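Local coordinates for cytolethal distending toxin protein B (Haemophilus ducreyi, PDB 1SR4), which is one subunit of a three-chain bacterial genotoxin and, as a DNase I-like protein, probably damages host-cell DNA as a nuclease, at residues Pro49-Arg54 and Tyr69-Gly74. Numbering follows the deposited sequence.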
loop_
_atom_site.group_PDB
_atom_site.type_symbol
_atom_site.label_atom_id
_atom_site.label_comp_id
_atom_site.label_asym_id
_atom_site.label_seq_id
_atom_site.Cartn_x
_atom_site.Cartn_y
_atom_site.Cartn_z
ATOM N N PRO B 49 10.232 2.354 11.365
ATOM C CA PRO B 49 9.673 3.700 11.525
ATOM C C PRO B 49 10.413 4.326 12.710
ATOM O O PRO B 49 10.734 3.621 13.670
ATOM C CB PRO B 49 8.207 3.420 11.853
ATOM C CG PRO B 49 7.934 2.135 11.073
ATOM C CD PRO B 49 9.169 1.327 11.369
ATOM N N SER B 50 10.683 5.628 12.665
ATOM C CA SER B 50 11.413 6.255 13.768
ATOM C C SER B 50 10.665 6.159 15.097
ATOM O O SER B 50 11.286 6.173 16.146
ATOM C CB SER B 50 11.717 7.729 13.456
ATOM O OG SER B 50 10.512 8.460 13.317
ATOM N N SER B 51 9.339 6.042 15.066
ATOM C CA SER B 51 8.603 5.955 16.327
ATOM C C SER B 51 8.513 4.536 16.906
ATOM O O SER B 51 7.968 4.344 18.002
ATOM C CB SER B 51 7.196 6.534 16.171
ATOM O OG SER B 51 6.403 5.666 15.403
ATOM N N ALA B 52 9.031 3.538 16.191
ATOM C CA ALA B 52 8.999 2.164 16.708
ATOM C C ALA B 52 9.890 2.052 17.944
ATOM O O ALA B 52 10.979 2.632 18.003
ATOM C CB ALA B 52 9.465 1.159 15.647
ATOM N N VAL B 53 9.434 1.268 18.911
ATOM C CA VAL B 53 10.158 1.103 20.156
ATOM C C VAL B 53 10.589 -0.334 20.417
ATOM O O VAL B 53 9.788 -1.257 20.370
ATOM C CB VAL B 53 9.291 1.605 21.345
ATOM C CG1 VAL B 53 10.072 1.504 22.655
ATOM C CG2 VAL B 53 8.853 3.054 21.080
ATOM N N ARG B 54 11.875 -0.496 20.691
ATOM C CA ARG B 54 12.467 -1.796 20.982
ATOM C C ARG B 54 11.934 -2.327 22.312
ATOM O O ARG B 54 11.933 -1.604 23.301
ATOM C CB ARG B 54 13.989 -1.649 21.067
ATOM C CG ARG B 54 14.732 -2.934 21.394
ATOM C CD ARG B 54 14.778 -3.909 20.230
ATOM N NE ARG B 54 15.634 -5.052 20.548
ATOM C CZ ARG B 54 15.216 -6.192 21.094
ATOM N NH1 ARG B 54 13.926 -6.384 21.390
ATOM N NH2 ARG B 54 16.104 -7.138 21.374
ATOM N N TYR B 69 9.882 -5.093 18.271
ATOM C CA TYR B 69 9.551 -3.685 18.486
ATOM C C TYR B 69 8.033 -3.550 18.530
ATOM O O TYR B 69 7.311 -4.452 18.106
ATOM C CB TYR B 69 10.028 -2.816 17.309
ATOM C CG TYR B 69 11.519 -2.651 17.180
ATOM C CD1 TYR B 69 12.143 -1.448 17.534
ATOM C CD2 TYR B 69 12.307 -3.691 16.705
ATOM C CE1 TYR B 69 13.534 -1.298 17.410
ATOM C CE2 TYR B 69 13.685 -3.554 16.578
ATOM C CZ TYR B 69 14.295 -2.359 16.932
ATOM O OH TYR B 69 15.663 -2.247 16.829
ATOM N N THR B 70 7.563 -2.422 19.057
ATOM C CA THR B 70 6.144 -2.107 19.019
ATOM C C THR B 70 6.098 -0.780 18.251
ATOM O O THR B 70 7.049 0.022 18.280
ATOM C CB THR B 70 5.480 -1.925 20.417
ATOM O OG1 THR B 70 6.139 -0.885 21.145
ATOM C CG2 THR B 70 5.503 -3.244 21.204
ATOM N N TRP B 71 5.002 -0.558 17.545
ATOM C CA TRP B 71 4.852 0.643 16.747
ATOM C C TRP B 71 3.395 1.050 16.841
ATOM O O TRP B 71 2.511 0.229 16.624
ATOM C CB TRP B 71 5.248 0.329 15.303
ATOM C CG TRP B 71 5.084 1.458 14.338
ATOM C CD1 TRP B 71 5.319 2.779 14.563
ATOM C CD2 TRP B 71 4.712 1.344 12.960
ATOM N NE1 TRP B 71 5.121 3.503 13.412
ATOM C CE2 TRP B 71 4.748 2.644 12.410
ATOM C CE3 TRP B 71 4.360 0.267 12.137
ATOM C CZ2 TRP B 71 4.440 2.899 11.069
ATOM C CZ3 TRP B 71 4.055 0.518 10.801
ATOM C CH2 TRP B 71 4.097 1.827 10.282
ATOM N N ASN B 72 3.156 2.309 17.181
ATOM C CA ASN B 72 1.797 2.809 17.342
ATOM C C ASN B 72 1.276 3.459 16.069
ATOM O O ASN B 72 1.739 4.525 15.683
ATOM C CB ASN B 72 1.751 3.811 18.503
ATOM C CG ASN B 72 0.342 4.293 18.800
ATOM O OD1 ASN B 72 -0.632 3.801 18.210
ATOM N ND2 ASN B 72 0.223 5.256 19.716
ATOM N N LEU B 73 0.307 2.815 15.423
ATOM C CA LEU B 73 -0.277 3.337 14.185
ATOM C C LEU B 73 -1.317 4.418 14.493
ATOM O O LEU B 73 -1.819 5.093 13.588
ATOM C CB LEU B 73 -0.947 2.201 13.395
ATOM C CG LEU B 73 -0.066 1.016 12.983
ATOM C CD1 LEU B 73 -0.949 -0.116 12.459
ATOM C CD2 LEU B 73 0.936 1.453 11.918
ATOM N N GLY B 74 -1.661 4.555 15.768
ATOM C CA GLY B 74 -2.617 5.567 16.160
ATOM C C GLY B 74 -1.934 6.681 16.934
ATOM O O GLY B 74 -0.712 6.852 16.855
HETATM O O HOH W 1 5.223 3.654 18.376
HETATM O O HOH W 2 3.864 6.275 16.250
#
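The carbonyl oxygen of Thr70 takes the amide of Val53 at 2.8 Å from N to O, an almost straight bond (N-H...O 171°), and also receives a CA-H...O contact from Ala52. The return bond, Thr70 N to Val53 O, is equally short but more bent, and the CA of Tyr69 approaches the same Val53 oxygen. Val53 and Thr70 thus form an antiparallel hydrogen-bonded pair, both beta-branched residues suited to extended chain, with Arg54 and Tyr69 as the non-hydrogen-bonded pair beside it. On the Tyr69 face of the sheet, the aliphatic part of Arg54 crosses the phenol ring at about a right angle, laying CD over one face, 3.9 Å from the ring centroid. A bend at chi2 (74°) brings CD there, while the guanidinium reaches on to the carbonyl oxygens of Glu68 and Arg57. The two residues of strand 53-54 form an edge strand, within this chain, of a large mixed sheet, one of the two packed in the DNase I-like sandwich; strand 67-72 lies next in, bonded on its far side to strand 81-87. Beyond the paired residues, water continues the link: one molecule donates to Ser51 O and accepts from Asn72 N, and a second joins Ser51 OG to Asn72 O. Ser51 OG also lies in the plane of the Trp71 indole, at its edge, 3.2 Å from Trp71 CD1. Pro49, whose compact, rigid apolar ring suits packing on an aromatic face, opens a type I turn to Ala52 and sets its CG over the six-membered ring of Trp71, 3.6 Å from that ring's centroid; Leu73 CD2 covers the opposite face nearer the rim. Val27 and Arg28 of helix 20-31 also touch the buried indole.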